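Local coordinates for protein putative isohexenylglutaconyl-CoA hydratase (PDB 4ZU2) that probably catalyses the hydration of isohexenylglutaconyl-CoA in the breakdown of citronellate-type terpenes, as a member of the crotonase (enoyl-CoA hydratase/isomerase) family, at residues R47-R50 and S51-A54; E194-L197 and E198-E202; S224-L227 and G228-L231; G80-A83 and Y84-L87; L231-A234 and A235-A239. One frame throughout, in Å; residues are numbered along the deposited sequence.

How the interactions relate
All five are local contacts within a turn or helix of one crotonase-fold chain. Along the sequence they run as interaction 1 (47-54), 4 (80-87), 2 (194-202), 3 (224-231) and 5 (231-239). Interaction 1 leads into strand 54-59 and interaction 2 lies on helix 190-205, packed on the same six-stranded sheet; they touch, Ala-54 CB lying 3.9 Å from Leu-201 CD2. Interactions 3 and 5 share Leu-231 on helix 227-242; their centres are 11 Å apart, and both meet the second subunit. Interaction 4, at the start of helix 81-99, is remote, its centre 41 Å from that of interaction 5, and it meets the third subunit. Two contacts thus border the central sheet, and the other three lie at subunit contacts of the three-chain assembly.

Interaction 1 (R47-R50 and S51-A54); sequences RDDR and SVRA
Asp-49 reaches forward to Ser-51 and Val-52 from the head of the turn. From its CB, the next atom CG is anti to the backbone N (chi1 -168°), which places the carboxylate beside Ser-51 and Val-52. CG lies 3.6 Å from Ser-51 OG, and the gripping is done one atom further out: Ser-51 OG donates to Asp-49 OD1 over 2.6 Å, and OD1 receives it on its syn lone pair, the side of OD2. OD2 comes no nearer than 4.0 Å to Ser-51 OG, so OD1 does the binding. OD1 also takes a weak bond from Val-52 N at 3.1 Å, and the methyl CG2 of Val-52 comes to 3.3 Å from it. This is a type I beta turn, Asp-49 to Val-52, in the connection from helix 33-47 to strand 54-59 of the crotonase sheet. Its closing bond runs from Val-52 N to Asp-49 O, 3.1 Å; the same N-H thus serves both the backbone and, weakly, the side chain of Asp-49. Arg-50 turns back instead, its chain bent at chi2 (-66°). Its NH1 and NH2 take hold of Arg-47 O end-on, at 2.9 and 3.0 Å, with that oxygen in the guanidinium plane. NH1 also donates to a water within hydrogen-bonding distance of Val-52 O, where Gln-103 NE2 bonds as well. Arg-53 spends its guanidinium on the backbone oxygens of Arg-205, Cys-207 and Trp-262.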
loop_
_atom_site.group_PDB
_atom_site.type_symbol
_atom_site.label_atom_id
_atom_site.label_comp_id
_atom_site.label_asym_id
_atom_site.label_seq_id
_atom_site.Cartn_x
_atom_site.Cartn_y
_atom_site.Cartn_z
ATOM N N ARG A 47 -9.593 -8.965 -25.743
ATOM C CA ARG A 47 -9.081 -9.739 -24.602
ATOM C C ARG A 47 -8.126 -10.866 -25.031
ATOM O O ARG A 47 -7.006 -10.925 -24.556
ATOM C CB ARG A 47 -10.217 -10.339 -23.780
ATOM C CG ARG A 47 -9.747 -10.899 -22.432
ATOM C CD ARG A 47 -10.809 -11.773 -21.758
ATOM N NE ARG A 47 -11.322 -12.742 -22.723
ATOM C CZ ARG A 47 -12.400 -13.505 -22.548
ATOM N NH1 ARG A 47 -13.092 -13.435 -21.415
ATOM N NH2 ARG A 47 -12.793 -14.344 -23.516
ATOM N N ASP A 48 -8.560 -11.736 -25.940
ATOM C CA ASP A 48 -7.747 -12.886 -26.381
ATOM C C ASP A 48 -6.865 -12.580 -27.585
ATOM O O ASP A 48 -6.216 -13.470 -28.103
ATOM C CB ASP A 48 -8.609 -14.116 -26.711
ATOM C CG ASP A 48 -9.378 -14.638 -25.515
ATOM O OD1 ASP A 48 -9.124 -14.187 -24.375
ATOM O OD2 ASP A 48 -10.234 -15.526 -25.725
ATOM N N ASP A 49 -6.820 -11.325 -28.012
ATOM C CA ASP A 49 -6.024 -10.961 -29.173
ATOM C C ASP A 49 -4.689 -10.331 -28.827
ATOM O O ASP A 49 -4.631 -9.152 -28.440
ATOM C CB ASP A 49 -6.796 -9.988 -30.049
ATOM C CG ASP A 49 -6.147 -9.802 -31.384
ATOM O OD1 ASP A 49 -5.205 -8.993 -31.488
ATOM O OD2 ASP A 49 -6.550 -10.508 -32.314
ATOM N N ARG A 50 -3.611 -11.092 -29.032
ATOM C CA ARG A 50 -2.266 -10.672 -28.620
ATOM C C ARG A 50 -1.594 -9.771 -29.647
ATOM O O ARG A 50 -0.497 -9.260 -29.408
ATOM C CB ARG A 50 -1.368 -11.883 -28.351
ATOM C CG ARG A 50 -1.775 -12.736 -27.143
ATOM C CD ARG A 50 -1.643 -12.024 -25.782
ATOM N NE ARG A 50 -2.634 -12.559 -24.852
ATOM C CZ ARG A 50 -3.843 -12.050 -24.652
ATOM N NH1 ARG A 50 -4.232 -10.938 -25.281
ATOM N NH2 ARG A 50 -4.669 -12.659 -23.809
ATOM N N SER A 51 -2.245 -9.575 -30.793
ATOM C CA SER A 51 -1.826 -8.518 -31.683
ATOM C C SER A 51 -2.146 -7.149 -31.041
ATOM O O SER A 51 -1.464 -6.163 -31.307
ATOM C CB SER A 51 -2.442 -8.699 -33.081
ATOM O OG SER A 51 -3.649 -7.979 -33.237
ATOM N N VAL A 52 -3.146 -7.088 -30.156
ATOM C CA VAL A 52 -3.468 -5.839 -29.436
ATOM C C VAL A 52 -2.734 -5.816 -28.094
ATOM O O VAL A 52 -3.100 -6.537 -27.176
ATOM C CB VAL A 52 -4.989 -5.722 -29.220
ATOM C CG1 VAL A 52 -5.338 -4.389 -28.577
ATOM C CG2 VAL A 52 -5.738 -5.875 -30.548
ATOM N N ARG A 53 -1.680 -5.013 -27.997
ATOM C CA ARG A 53 -0.686 -5.114 -26.911
ATOM C C ARG A 53 -0.871 -3.966 -25.922
ATOM O O ARG A 53 -0.383 -4.027 -24.797
ATOM C CB ARG A 53 0.733 -4.999 -27.487
ATOM C CG ARG A 53 1.117 -6.050 -28.519
ATOM C CD ARG A 53 2.416 -5.679 -29.254
ATOM N NE ARG A 53 3.585 -5.644 -28.370
ATOM C CZ ARG A 53 4.825 -5.327 -28.753
ATOM N NH1 ARG A 53 5.115 -4.986 -30.019
ATOM N NH2 ARG A 53 5.795 -5.339 -27.857
ATOM N N ALA A 54 -1.537 -2.893 -26.366
ATOM C CA ALA A 54 -1.815 -1.765 -25.489
ATOM C C ALA A 54 -3.175 -1.083 -25.780
ATOM O O ALA A 54 -3.705 -1.137 -26.888
ATOM C CB ALA A 54 -0.691 -0.770 -25.524
HETATM O O HOH W 1 -2.287 -8.727 -25.885
#

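Interaction 2 (E194-L197 and E198-E202); sequences EQRL and EETLE
Thr-200 takes hold of Arg-196 O twice. Its OG1 and its backbone N each donate to that oxygen over 3.0 Å, coming from opposite faces of the carbonyl plane, and the N-H bond is almost straight at 174°. The hydroxyl is placed for this by chi1 of -64°, which sets OG1 anti to the carbonyl carbon and hence leaning back along the helix; the polar atom of a buried residue is thereby satisfied within its own turn. Beside it, Leu-197 and Leu-201, one turn apart, run in parallel off the helix, with Leu-197 CG 4.2 Å from Leu-201 CD1. Leu-201 CG also rests 3.4 Å from Leu-197 O, which accepts from Leu-201 N at 2.9 Å. Bonds from Glu-198 N to Glu-194 O and from Glu-199 N to Gln-195 O continue the regular i to i+4 pattern on the side where the glutamates stand. One shell out, Leu-197 packs on Val-106 and Leu-108, Leu-201 on Arg-19, and Thr-200 on Val-126, Ile-128 and Phe-185. With leucines and threonine turned to the strands and glutamates to solvent, 194-202 is an amphipathic piece of helix 190-205, laid against the central sheet of the crotonase fold.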
loop_
_atom_site.group_PDB
_atom_site.type_symbol
_atom_site.label_atom_id
_atom_site.label_comp_id
_atom_site.label_asym_id
_atom_site.label_seq_id
_atom_site.Cartn_x
_atom_site.Cartn_y
_atom_site.Cartn_z
ATOM N N GLU A 194 1.774 14.089 -24.309
ATOM C CA GLU A 194 1.830 13.204 -25.470
ATOM C C GLU A 194 3.177 12.526 -25.619
ATOM O O GLU A 194 3.274 11.480 -26.256
ATOM C CB GLU A 194 1.580 13.982 -26.760
ATOM C CG GLU A 194 0.145 14.317 -27.046
ATOM C CD GLU A 194 -0.710 13.105 -27.254
ATOM O OE1 GLU A 194 -0.370 12.267 -28.110
ATOM O OE2 GLU A 194 -1.730 12.992 -26.548
ATOM N N GLN A 195 4.227 13.172 -25.124
ATOM C CA GLN A 195 5.562 12.638 -25.296
ATOM C C GLN A 195 5.664 11.524 -24.317
ATOM O O GLN A 195 6.087 10.446 -24.674
ATOM C CB GLN A 195 6.692 13.677 -25.110
ATOM C CG GLN A 195 6.909 14.292 -23.720
ATOM C CD GLN A 195 7.874 13.518 -22.765
ATOM O OE1 GLN A 195 8.757 12.781 -23.206
ATOM N NE2 GLN A 195 7.707 13.722 -21.450
ATOM N N ARG A 196 5.206 11.773 -23.098
ATOM C CA ARG A 196 5.155 10.732 -22.081
ATOM C C ARG A 196 4.397 9.519 -22.573
ATOM O O ARG A 196 4.786 8.395 -22.292
ATOM C CB ARG A 196 4.518 11.227 -20.797
ATOM C CG ARG A 196 4.492 10.160 -19.721
ATOM C CD ARG A 196 5.903 9.864 -19.241
ATOM N NE ARG A 196 6.473 11.033 -18.587
ATOM C CZ ARG A 196 7.730 11.124 -18.148
ATOM N NH1 ARG A 196 8.587 10.103 -18.288
ATOM N NH2 ARG A 196 8.133 12.237 -17.543
ATOM N N LEU A 197 3.313 9.745 -23.290
ATOM C CA LEU A 197 2.499 8.632 -23.753
ATOM C C LEU A 197 3.285 7.788 -24.726
ATOM O O LEU A 197 3.348 6.567 -24.590
ATOM C CB LEU A 197 1.220 9.099 -24.427
ATOM C CG LEU A 197 0.368 8.001 -25.090
ATOM C CD1 LEU A 197 -0.059 6.965 -24.071
ATOM C CD2 LEU A 197 -0.880 8.590 -25.769
ATOM N N GLU A 198 3.845 8.437 -25.743
ATOM C CA GLU A 198 4.623 7.722 -26.730
ATOM C C GLU A 198 5.911 7.122 -26.098
ATOM O O GLU A 198 6.428 6.120 -26.581
ATOM C CB GLU A 198 4.934 8.627 -27.930
ATOM C CG GLU A 198 5.860 7.969 -28.950
ATOM C CD GLU A 198 5.399 6.563 -29.370
ATOM O OE1 GLU A 198 4.234 6.438 -29.838
ATOM O OE2 GLU A 198 6.207 5.589 -29.229
ATOM N N GLU A 199 6.447 7.736 -25.048
ATOM C CA GLU A 199 7.599 7.142 -24.379
ATOM C C GLU A 199 7.176 5.789 -23.781
ATOM O O GLU A 199 7.766 4.747 -24.090
ATOM C CB GLU A 199 8.132 8.060 -23.306
ATOM C CG GLU A 199 9.325 7.491 -22.588
ATOM C CD GLU A 199 10.434 7.029 -23.533
ATOM O OE1 GLU A 199 10.609 7.665 -24.611
ATOM O OE2 GLU A 199 11.131 6.037 -23.189
ATOM N N THR A 200 6.107 5.829 -22.982
ATOM C CA THR A 200 5.505 4.651 -22.351
ATOM C C THR A 200 5.263 3.574 -23.393
ATOM O O THR A 200 5.606 2.422 -23.202
ATOM C CB THR A 200 4.168 5.007 -21.719
ATOM O OG1 THR A 200 4.370 5.953 -20.656
ATOM C CG2 THR A 200 3.438 3.760 -21.180
ATOM N N LEU A 201 4.716 3.965 -24.520
ATOM C CA LEU A 201 4.386 3.006 -25.559
ATOM C C LEU A 201 5.621 2.392 -26.191
ATOM O O LEU A 201 5.569 1.267 -26.659
ATOM C CB LEU A 201 3.509 3.638 -26.628
ATOM C CG LEU A 201 2.047 3.895 -26.227
ATOM C CD1 LEU A 201 1.304 4.612 -27.371
ATOM C CD2 LEU A 201 1.295 2.589 -25.841
ATOM N N GLU A 202 6.734 3.102 -26.203
ATOM C CA GLU A 202 7.910 2.514 -26.807
ATOM C C GLU A 202 8.551 1.581 -25.771
ATOM O O GLU A 202 9.087 0.557 -26.128
ATOM C CB GLU A 202 8.866 3.569 -27.357
ATOM C CG GLU A 202 9.704 3.007 -28.484
ATOM C CD GLU A 202 8.960 2.866 -29.791
ATOM O OE1 GLU A 202 8.148 3.765 -30.099
ATOM O OE2 GLU A 202 9.175 1.837 -30.489
#

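Interaction 3 (S224-L227 and G228-L231); sequences SGEL and GALL
The carboxylate of Glu-226 is the flat group that meets Gly-228 and Ala-229. Ala-229 N donates to OE2 from the syn side, 30° out of the carboxylate plane, at 2.9 Å and nearly straight (169°). OE1 takes a weak bond from Gly-228 N at 3.1 Å. This is a side-chain N-cap: Glu-226 stands just before helix 227-242 and covers two of the amides that the first turn cannot pair internally. CG is anti to the backbone N (chi1 -170°), and a bend at chi2 then folds the carboxylate back over the helix start, where its charge would probably be favoured by the positive end of the helix dipole. The main chain follows on, Leu-230 N donating to Glu-226 O at 3.0 Å. At that point Leu-230 CB is only 3.2 Å from Glu-226 O. The apolar side of the same turn faces another copy of the protein: Leu-227 and Leu-230 pack on Pro-151 of the second subunit, Leu-231 packs on Arg-89 of that subunit, and Leu-231 O accepts from its Gln-148 NE2. Within the turn Leu-227 and Leu-231 cross obliquely, Leu-227 CG lying 3.9 Å from Leu-231 CD1.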
loop_
_atom_site.group_PDB
_atom_site.type_symbol
_atom_site.label_atom_id
_atom_site.label_comp_id
_atom_site.label_asym_id
_atom_site.label_seq_id
_atom_site.Cartn_x
_atom_site.Cartn_y
_atom_site.Cartn_z
ATOM N N SER A 224 -4.548 -10.921 -2.953
ATOM C CA SER A 224 -5.309 -11.757 -2.026
ATOM C C SER A 224 -4.838 -13.236 -1.941
ATOM O O SER A 224 -5.239 -13.943 -1.023
ATOM C CB SER A 224 -6.794 -11.717 -2.396
ATOM O OG SER A 224 -6.993 -12.262 -3.691
ATOM N N GLY A 225 -4.017 -13.692 -2.889
ATOM C CA GLY A 225 -3.646 -15.104 -2.949
ATOM C C GLY A 225 -2.648 -15.515 -1.877
ATOM O O GLY A 225 -1.642 -14.855 -1.691
ATOM N N GLU A 226 -2.955 -16.579 -1.137
ATOM C CA GLU A 226 -2.002 -17.196 -0.209
ATOM C C GLU A 226 -0.665 -17.377 -0.940
ATOM O O GLU A 226 -0.622 -17.836 -2.073
ATOM C CB GLU A 226 -2.533 -18.545 0.347
ATOM C CG GLU A 226 -1.677 -19.114 1.514
ATOM C CD GLU A 226 -0.481 -19.952 1.066
ATOM O OE1 GLU A 226 0.555 -19.996 1.790
ATOM O OE2 GLU A 226 -0.588 -20.608 0.032
ATOM N N LEU A 227 0.425 -16.980 -0.294
ATOM C CA LEU A 227 1.736 -16.849 -0.976
ATOM C C LEU A 227 2.300 -18.185 -1.489
ATOM O O LEU A 227 2.755 -18.308 -2.621
ATOM C CB LEU A 227 2.728 -16.183 -0.011
ATOM C CG LEU A 227 4.170 -15.921 -0.516
ATOM C CD1 LEU A 227 4.267 -14.918 -1.655
ATOM C CD2 LEU A 227 5.050 -15.442 0.653
ATOM N N GLY A 228 2.216 -19.209 -0.659
ATOM C CA GLY A 228 2.805 -20.495 -0.984
ATOM C C GLY A 228 2.306 -21.060 -2.280
ATOM O O GLY A 228 3.081 -21.368 -3.160
ATOM N N ALA A 229 0.982 -21.168 -2.384
ATOM C CA ALA A 229 0.296 -21.694 -3.552
ATOM C C ALA A 229 0.409 -20.737 -4.719
ATOM O O ALA A 229 0.482 -21.143 -5.886
ATOM C CB ALA A 229 -1.198 -21.937 -3.200
ATOM N N LEU A 230 0.398 -19.452 -4.439
ATOM C CA LEU A 230 0.649 -18.540 -5.532
ATOM C C LEU A 230 2.060 -18.768 -6.158
ATOM O O LEU A 230 2.227 -18.876 -7.385
ATOM C CB LEU A 230 0.424 -17.105 -5.026
ATOM C CG LEU A 230 0.659 -15.994 -6.048
ATOM C CD1 LEU A 230 -0.260 -16.162 -7.253
ATOM C CD2 LEU A 230 0.411 -14.667 -5.384
ATOM N N LEU A 231 3.090 -18.890 -5.328
ATOM C CA LEU A 231 4.436 -19.168 -5.865
ATOM C C LEU A 231 4.539 -20.450 -6.651
ATOM O O LEU A 231 5.226 -20.508 -7.698
ATOM C CB LEU A 231 5.448 -19.194 -4.740
ATOM C CG LEU A 231 5.693 -17.784 -4.210
ATOM C CD1 LEU A 231 6.494 -17.856 -2.981
ATOM C CD2 LEU A 231 6.346 -16.882 -5.252
#

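Interaction 4 (G80-A83 and Y84-L87); sequences GAEA and YRTL
Glu-82 and Arg-85 form an i to i+3 salt bridge on the opening turn of helix 81-99, one of the long helices of this crotonase-fold subunit. The guanidinium grips side-on. Arg-85 NE donates to Glu-82 OE2 at 2.7 Å and Arg-85 NH2 donates to Glu-82 OE1 at 2.8 Å, both bonds close to straight. The two oxygens lie almost exactly in the guanidinium plane, at its edge, while each nitrogen meets its oxygen on the syn side and somewhat out of the carboxylate plane; the two planes are 31° apart. Arg-85 leaves its backbone with CG anti to N (chi1 -170°), stays extended at chi2 and then bends at chi3 and again at chi4, which brings NE and NH2 round to the carboxylate. Two bonds from one partner fix the rotation of each group, and a glutamate this near a helix start is probably also favoured by the helix dipole. Gly-80 is the N-cap residue, and its phi of +73° suits glycine. Its oxygen accepts a weak bond from Tyr-84 N, and Tyr-84 CD2 comes to 3.5 Å from the same Gly-80 O. The buried ring ends in a hydroxyl bonded to Met-73 O. Tyr-84 also packs on Ala-239 of the third subunit, and Arg-85 on Arg-236 of that subunit. On the exposed side Thr-86 N donates to Glu-82 O at 3.1 Å, and Thr-86 OG1 adds a weak bond to that same oxygen at 3.4 Å.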
loop_
_atom_site.group_PDB
_atom_site.type_symbol
_atom_site.label_atom_id
_atom_site.label_comp_id
_atom_site.label_asym_id
_atom_site.label_seq_id
_atom_site.Cartn_x
_atom_site.Cartn_y
_atom_site.Cartn_z
ATOM N N GLY A 80 -36.881 1.425 -10.035
ATOM C CA GLY A 80 -36.594 1.082 -8.664
ATOM C C GLY A 80 -35.215 0.488 -8.343
ATOM O O GLY A 80 -34.255 0.521 -9.152
ATOM N N ALA A 81 -35.129 0.011 -7.115
ATOM C CA ALA A 81 -33.895 -0.462 -6.502
ATOM C C ALA A 81 -33.160 -1.513 -7.328
ATOM O O ALA A 81 -31.934 -1.521 -7.399
ATOM C CB ALA A 81 -34.210 -0.990 -5.150
ATOM N N GLU A 82 -33.914 -2.385 -7.978
ATOM C CA GLU A 82 -33.320 -3.457 -8.728
ATOM C C GLU A 82 -32.544 -2.920 -9.926
ATOM O O GLU A 82 -31.512 -3.496 -10.315
ATOM C CB GLU A 82 -34.367 -4.493 -9.092
ATOM C CG GLU A 82 -34.618 -5.475 -7.956
ATOM C CD GLU A 82 -33.356 -6.278 -7.617
ATOM O OE1 GLU A 82 -33.058 -7.217 -8.373
ATOM O OE2 GLU A 82 -32.639 -5.926 -6.645
ATOM N N ALA A 83 -32.977 -1.786 -10.467
ATOM C CA ALA A 83 -32.324 -1.219 -11.647
ATOM C C ALA A 83 -31.046 -0.577 -11.202
ATOM O O ALA A 83 -30.028 -0.661 -11.903
ATOM C CB ALA A 83 -33.239 -0.161 -12.376
ATOM N N TYR A 84 -31.091 0.118 -10.060
ATOM C CA TYR A 84 -29.877 0.729 -9.550
ATOM C C TYR A 84 -28.813 -0.343 -9.282
ATOM O O TYR A 84 -27.679 -0.151 -9.642
ATOM C CB TYR A 84 -30.177 1.631 -8.335
ATOM C CG TYR A 84 -30.800 2.935 -8.805
ATOM C CD1 TYR A 84 -30.045 3.858 -9.527
ATOM C CD2 TYR A 84 -32.147 3.215 -8.595
ATOM C CE1 TYR A 84 -30.611 5.042 -10.003
ATOM C CE2 TYR A 84 -32.715 4.389 -9.080
ATOM C CZ TYR A 84 -31.939 5.289 -9.791
ATOM O OH TYR A 84 -32.468 6.460 -10.253
ATOM N N ARG A 85 -29.209 -1.478 -8.686
ATOM C CA ARG A 85 -28.290 -2.576 -8.351
ATOM C C ARG A 85 -27.647 -3.177 -9.594
ATOM O O ARG A 85 -26.419 -3.285 -9.693
ATOM C CB ARG A 85 -29.044 -3.660 -7.553
ATOM C CG ARG A 85 -28.267 -4.752 -6.914
ATOM C CD ARG A 85 -29.214 -5.828 -6.242
ATOM N NE ARG A 85 -30.060 -6.555 -7.193
ATOM C CZ ARG A 85 -29.615 -7.337 -8.180
ATOM N NH1 ARG A 85 -28.314 -7.542 -8.376
ATOM N NH2 ARG A 85 -30.471 -7.954 -8.961
ATOM N N THR A 86 -28.466 -3.538 -10.565
ATOM C CA THR A 86 -27.997 -4.264 -11.747
ATOM C C THR A 86 -27.087 -3.426 -12.648
ATOM O O THR A 86 -26.102 -3.923 -13.193
ATOM C CB THR A 86 -29.196 -4.751 -12.573
ATOM O OG1 THR A 86 -29.784 -5.874 -11.943
ATOM C CG2 THR A 86 -28.781 -5.171 -13.900
ATOM N N LEU A 87 -27.434 -2.155 -12.799
ATOM C CA LEU A 87 -26.646 -1.204 -13.585
ATOM C C LEU A 87 -25.350 -0.753 -12.890
ATOM O O LEU A 87 -24.328 -0.652 -13.574
ATOM C CB LEU A 87 -27.513 0.018 -13.983
ATOM C CG LEU A 87 -28.745 -0.276 -14.867
ATOM C CD1 LEU A 87 -29.767 0.888 -14.936
ATOM C CD2 LEU A 87 -28.313 -0.601 -16.268
#

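Interaction 5 (L231-A234 and A235-A239)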
loop_
_atom_site.group_PDB
_atom_site.type_symbol
_atom_site.label_atom_id
_atom_site.label_comp_id
_atom_site.label_asym_id
_atom_site.label_seq_id
_atom_site.Cartn_x
_atom_site.Cartn_y
_atom_site.Cartn_z
ATOM N N LEU A 231 3.090 -18.890 -5.328
ATOM C CA LEU A 231 4.436 -19.168 -5.865
ATOM C C LEU A 231 4.539 -20.450 -6.651
ATOM O O LEU A 231 5.226 -20.508 -7.698
ATOM C CB LEU A 231 5.448 -19.194 -4.740
ATOM C CG LEU A 231 5.693 -17.784 -4.210
ATOM C CD1 LEU A 231 6.494 -17.856 -2.981
ATOM C CD2 LEU A 231 6.346 -16.882 -5.252
ATOM N N ASP A 232 3.830 -21.464 -6.167
ATOM C CA ASP A 232 3.762 -22.772 -6.814
ATOM C C ASP A 232 3.303 -22.584 -8.220
ATOM O O ASP A 232 3.954 -23.057 -9.162
ATOM C CB ASP A 232 2.776 -23.710 -6.096
ATOM C CG ASP A 232 3.289 -24.169 -4.754
ATOM O OD1 ASP A 232 4.470 -23.911 -4.469
ATOM O OD2 ASP A 232 2.533 -24.793 -3.967
ATOM N N ASP A 233 2.182 -21.865 -8.372
ATOM C CA ASP A 233 1.613 -21.716 -9.675
ATOM C C ASP A 233 2.519 -20.875 -10.563
ATOM O O ASP A 233 2.690 -21.162 -11.780
ATOM C CB ASP A 233 0.204 -21.107 -9.610
ATOM C CG ASP A 233 -0.437 -21.047 -10.969
ATOM O OD1 ASP A 233 -0.440 -22.094 -11.668
ATOM O OD2 ASP A 233 -0.919 -19.956 -11.352
ATOM N N ALA A 234 3.067 -19.832 -9.957
ATOM C CA ALA A 234 3.966 -18.915 -10.625
ATOM C C ALA A 234 5.145 -19.714 -11.229
ATOM O O ALA A 234 5.545 -19.450 -12.333
ATOM C CB ALA A 234 4.461 -17.882 -9.656
ATOM N N ALA A 235 5.669 -20.706 -10.512
ATOM C CA ALA A 235 6.815 -21.488 -11.009
ATOM C C ALA A 235 6.434 -22.283 -12.254
ATOM O O ALA A 235 7.186 -22.312 -13.213
ATOM C CB ALA A 235 7.341 -22.424 -9.922
ATOM N N ARG A 236 5.255 -22.897 -12.251
ATOM C CA ARG A 236 4.747 -23.561 -13.439
ATOM C C ARG A 236 4.633 -22.567 -14.609
ATOM O O ARG A 236 4.918 -22.896 -15.754
ATOM C CB ARG A 236 3.386 -24.207 -13.140
ATOM C CG ARG A 236 3.525 -25.382 -12.184
ATOM C CD ARG A 236 2.226 -26.138 -11.924
ATOM N NE ARG A 236 1.234 -25.285 -11.269
ATOM C CZ ARG A 236 0.892 -25.327 -9.979
ATOM N NH1 ARG A 236 1.427 -26.203 -9.141
ATOM N NH2 ARG A 236 -0.026 -24.485 -9.533
ATOM N N GLN A 237 4.226 -21.344 -14.327
ATOM C CA GLN A 237 3.977 -20.395 -15.403
ATOM C C GLN A 237 5.297 -19.925 -15.961
ATOM O O GLN A 237 5.445 -19.758 -17.166
ATOM C CB GLN A 237 3.114 -19.208 -14.949
ATOM C CG GLN A 237 1.639 -19.591 -14.767
ATOM C CD GLN A 237 0.715 -18.398 -14.623
ATOM O OE1 GLN A 237 -0.067 -18.299 -13.661
ATOM N NE2 GLN A 237 0.775 -17.499 -15.588
ATOM N N PHE A 238 6.271 -19.739 -15.093
ATOM C CA PHE A 238 7.617 -19.384 -15.544
ATOM C C PHE A 238 8.223 -20.433 -16.493
ATOM O O PHE A 238 8.934 -20.082 -17.443
ATOM C CB PHE A 238 8.522 -19.198 -14.350
ATOM C CG PHE A 238 9.940 -18.758 -14.706
ATOM C CD1 PHE A 238 10.265 -17.406 -14.805
ATOM C CD2 PHE A 238 10.946 -19.696 -14.905
ATOM C CE1 PHE A 238 11.548 -17.003 -15.110
ATOM C CE2 PHE A 238 12.235 -19.297 -15.206
ATOM C CZ PHE A 238 12.537 -17.948 -15.315
ATOM N N ALA A 239 7.953 -21.715 -16.233
ATOM C CA ALA A 239 8.563 -22.784 -17.002
ATOM C C ALA A 239 7.909 -22.801 -18.337
ATOM O O ALA A 239 8.546 -23.070 -19.343
ATOM C CB ALA A 239 8.376 -24.149 -16.303
#
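Asp-233 and Arg-236 meet on the exposed side of helix 227-242, held by a single salt bridge. Arg-236 NH2 donates to Asp-233 OD1 at 3.2 Å, coming from the anti side, and the two side chains cross at about a right angle with their planes 44° apart. A bend at chi3 (-63°) folds the guanidinium back along the helix, until NH2 is 3.2 Å from Asp-233 CA and Asp-232 O stands 3.9 Å over the centre of one guanidinium face. One bond to one oxygen is a looser hold than a paired grip. The inner side is buried: Ala-234 and Ala-235 bring only methyl groups, letting neighbouring helices come close, and regular backbone bonds run beneath, Ala-235 N to Leu-231 O and Phe-238 N to Ala-234 O, both 2.9 Å. Gln-237 N donates to Asp-233 O at 3.0 Å, with a weaker share going to Ala-234 O. In the chain, Ala-234 and Gln-237 rest on Leu-218 of helix 209-221. The second subunit covers further residues: its Arg-89 makes a salt bridge to Asp-232 OD1, its Gln-148 packs on Ala-235, and its Leu-145 packs on Phe-238, so this part of helix 227-242 lies between its own helix 209-221 and the neighbouring subunit.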